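Local coordinates for esterase D (Lactobacillus rhamnosus, PDB 3E1G), which probably hydrolyses carboxylic esters, as a member of the alpha/beta-hydrolase superfamily, at residues H29-S34 with S58-V63. Residues are numbered along the deposited sequence; the frame is centred on the assembly and turned at random.
With DEP (diethyl phosphonate), chain B.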
loop_
_atom_site.group_PDB
_atom_site.type_symbol
_atom_site.label_atom_id
_atom_site.label_comp_id
_atom_site.label_asym_id
_atom_site.label_seq_id
_atom_site.Cartn_x
_atom_site.Cartn_y
_atom_site.Cartn_z
ATOM N N HIS A 29 -1.936 -0.662 -3.620
ATOM C CA HIS A 29 -3.001 0.068 -3.001
ATOM C C HIS A 29 -3.430 -0.571 -1.633
ATOM O O HIS A 29 -2.793 -1.483 -1.146
ATOM C CB HIS A 29 -4.206 0.172 -3.980
ATOM C CG HIS A 29 -4.871 -1.143 -4.285
ATOM N ND1 HIS A 29 -5.735 -1.760 -3.394
ATOM C CD2 HIS A 29 -5.001 -1.824 -5.456
ATOM C CE1 HIS A 29 -6.398 -2.719 -4.016
ATOM N NE2 HIS A 29 -5.926 -2.823 -5.246
ATOM N N ALA A 30 -4.376 0.073 -0.966
ATOM C CA ALA A 30 -4.764 -0.284 0.425
ATOM C C ALA A 30 -5.864 -1.323 0.445
ATOM O O ALA A 30 -6.485 -1.635 -0.597
ATOM C CB ALA A 30 -5.224 0.980 1.201
ATOM N N TYR A 31 -6.033 -1.940 1.627
ATOM C CA TYR A 31 -7.106 -2.868 1.895
ATOM C C TYR A 31 -8.485 -2.131 1.875
ATOM O O TYR A 31 -8.635 -1.078 2.447
ATOM C CB TYR A 31 -6.857 -3.526 3.274
ATOM C CG TYR A 31 -7.866 -4.564 3.699
ATOM C CD1 TYR A 31 -7.964 -5.789 3.050
ATOM C CD2 TYR A 31 -8.680 -4.346 4.860
ATOM C CE1 TYR A 31 -8.915 -6.783 3.501
ATOM C CE2 TYR A 31 -9.478 -5.362 5.392
ATOM C CZ TYR A 31 -9.591 -6.571 4.728
ATOM O OH TYR A 31 -10.485 -7.490 5.222
ATOM N N THR A 32 -9.457 -2.738 1.191
ATOM C CA THR A 32 -10.704 -2.065 0.779
ATOM C C THR A 32 -10.507 -0.865 -0.196
ATOM O O THR A 32 -11.465 -0.323 -0.674
ATOM C CB THR A 32 -11.569 -1.593 1.946
ATOM O OG1 THR A 32 -11.186 -0.282 2.333
ATOM C CG2 THR A 32 -11.505 -2.508 3.099
ATOM N N GLY A 33 -9.283 -0.668 -0.671
ATOM C CA GLY A 33 -9.017 0.400 -1.620
ATOM C C GLY A 33 -9.013 -0.096 -3.037
ATOM O O GLY A 33 -9.495 -1.167 -3.314
ATOM N N SER A 34 -8.312 0.608 -3.892
ATOM C CA SER A 34 -8.242 0.266 -5.296
ATOM C C SER A 34 -7.139 1.110 -5.966
ATOM O O SER A 34 -6.478 1.950 -5.286
ATOM C CB SER A 34 -9.578 0.541 -5.977
ATOM O OG SER A 34 -9.747 1.933 -6.229
ATOM N N SER A 58 -6.900 -8.893 -5.923
ATOM C CA SER A 58 -8.110 -9.727 -6.073
ATOM C C SER A 58 -9.084 -9.385 -4.987
ATOM O O SER A 58 -8.692 -9.177 -3.838
ATOM C CB SER A 58 -7.765 -11.266 -6.000
ATOM O OG SER A 58 -6.991 -11.698 -7.139
ATOM N N GLY A 59 -10.377 -9.405 -5.335
ATOM C CA GLY A 59 -11.454 -9.150 -4.383
ATOM C C GLY A 59 -11.825 -7.679 -4.320
ATOM O O GLY A 59 -12.880 -7.304 -3.769
ATOM N N HIS A 60 -10.921 -6.834 -4.802
ATOM C CA HIS A 60 -11.067 -5.381 -4.663
ATOM C C HIS A 60 -11.693 -4.777 -5.903
ATOM O O HIS A 60 -11.738 -5.413 -6.963
ATOM C CB HIS A 60 -9.713 -4.744 -4.396
ATOM C CG HIS A 60 -9.225 -4.945 -3.005
ATOM N ND1 HIS A 60 -8.721 -6.153 -2.564
ATOM C CD2 HIS A 60 -9.326 -4.160 -1.910
ATOM C CE1 HIS A 60 -8.463 -6.068 -1.271
ATOM N NE2 HIS A 60 -8.768 -4.851 -0.865
ATOM N N GLY A 61 -12.349 -3.664 -5.724
ATOM C CA GLY A 61 -12.748 -2.840 -6.848
ATOM C C GLY A 61 -14.085 -3.228 -7.443
ATOM O O GLY A 61 -14.409 -2.821 -8.546
ATOM N N THR A 62 -14.898 -3.954 -6.674
ATOM C CA THR A 62 -16.276 -4.288 -7.104
ATOM C C THR A 62 -17.276 -3.563 -6.214
ATOM O O THR A 62 -16.881 -2.769 -5.332
ATOM C CB THR A 62 -16.533 -5.710 -7.011
ATOM O OG1 THR A 62 -16.516 -6.098 -5.644
ATOM C CG2 THR A 62 -15.484 -6.500 -7.793
ATOM N N VAL A 63 -18.556 -3.820 -6.427
ATOM C CA VAL A 63 -19.609 -3.110 -5.676
ATOM C C VAL A 63 -19.994 -3.893 -4.441
ATOM O O VAL A 63 -20.578 -3.304 -3.477
ATOM C CB VAL A 63 -20.862 -2.888 -6.530
ATOM C CG1 VAL A 63 -21.711 -4.135 -6.557
ATOM C CG2 VAL A 63 -21.666 -1.674 -5.988
HETATM C C1 DEP B . -3.311 -2.468 6.763
HETATM C C2 DEP B . -3.574 -3.945 7.074
HETATM C C3 DEP B . -6.810 0.729 5.086
HETATM C C4 DEP B . -8.133 0.091 5.467
HETATM O O1 DEP B . -4.552 -1.838 6.381
HETATM O O2 DEP B . -5.777 0.204 5.931
HETATM O O3 DEP B . -4.892 -1.215 3.856
HETATM P P DEP B . -4.583 -0.679 5.319
HETATM O O HOH W 1 -12.071 -2.294 -3.081
#
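H60 meets the tight turn of H29-S34, where a type II beta turn from A30 to G33, closed by G33 N to A30 O, follows strand 23-28. The H60 imidazole spans the two loops. At one end NE2 accepts the backbone N-H of T32 at 3.0 Å, a bent bond (137°) lying in the ring plane; at the other, ND1 donates to S58 O at 3.3 Å, from above the carbonyl plane. With CG anti to its carbonyl carbon (chi1 -76°), the ring extends toward the turn. The edge of H29 points toward the face of H60 in a T-shaped stack, planes at 67°, its CE1 reaching H60 CG at 3.7 Å. S34 CA sits over one face of the H29 ring, whose ND1 donates to A30 O at 2.9 Å in its own ring plane, somewhat tilted from the carbonyl plane; G33 N reaches this oxygen from the opposite face. H29 NE2 is hydrogen-bonded to F57 N. The Y31 and H60 side chains cross at about a right angle, Y31 CD1 lying 4.1 Å from H60 NE2, and Y31 OH bonds to Q165 in helix 155-178. One water donates to G33 O and accepts from G61 N, bridging the backbones. Were H60 an alanine, T32 N would probably lose its acceptor, S58 O one of two donors (W77 NE1 remaining), and the H29 edge the ring it points at. Y31 N donates to O3 of the diethyl phosphonate at 2.6 Å, and L102 N binds the same ligand, as in an oxyanion hole near the predicted nucleophile S101. With ND1 donating and NE2 accepting, H60 is probably neutral, a second-shell ring that helps fix the turn presenting Y31 N to the ligand.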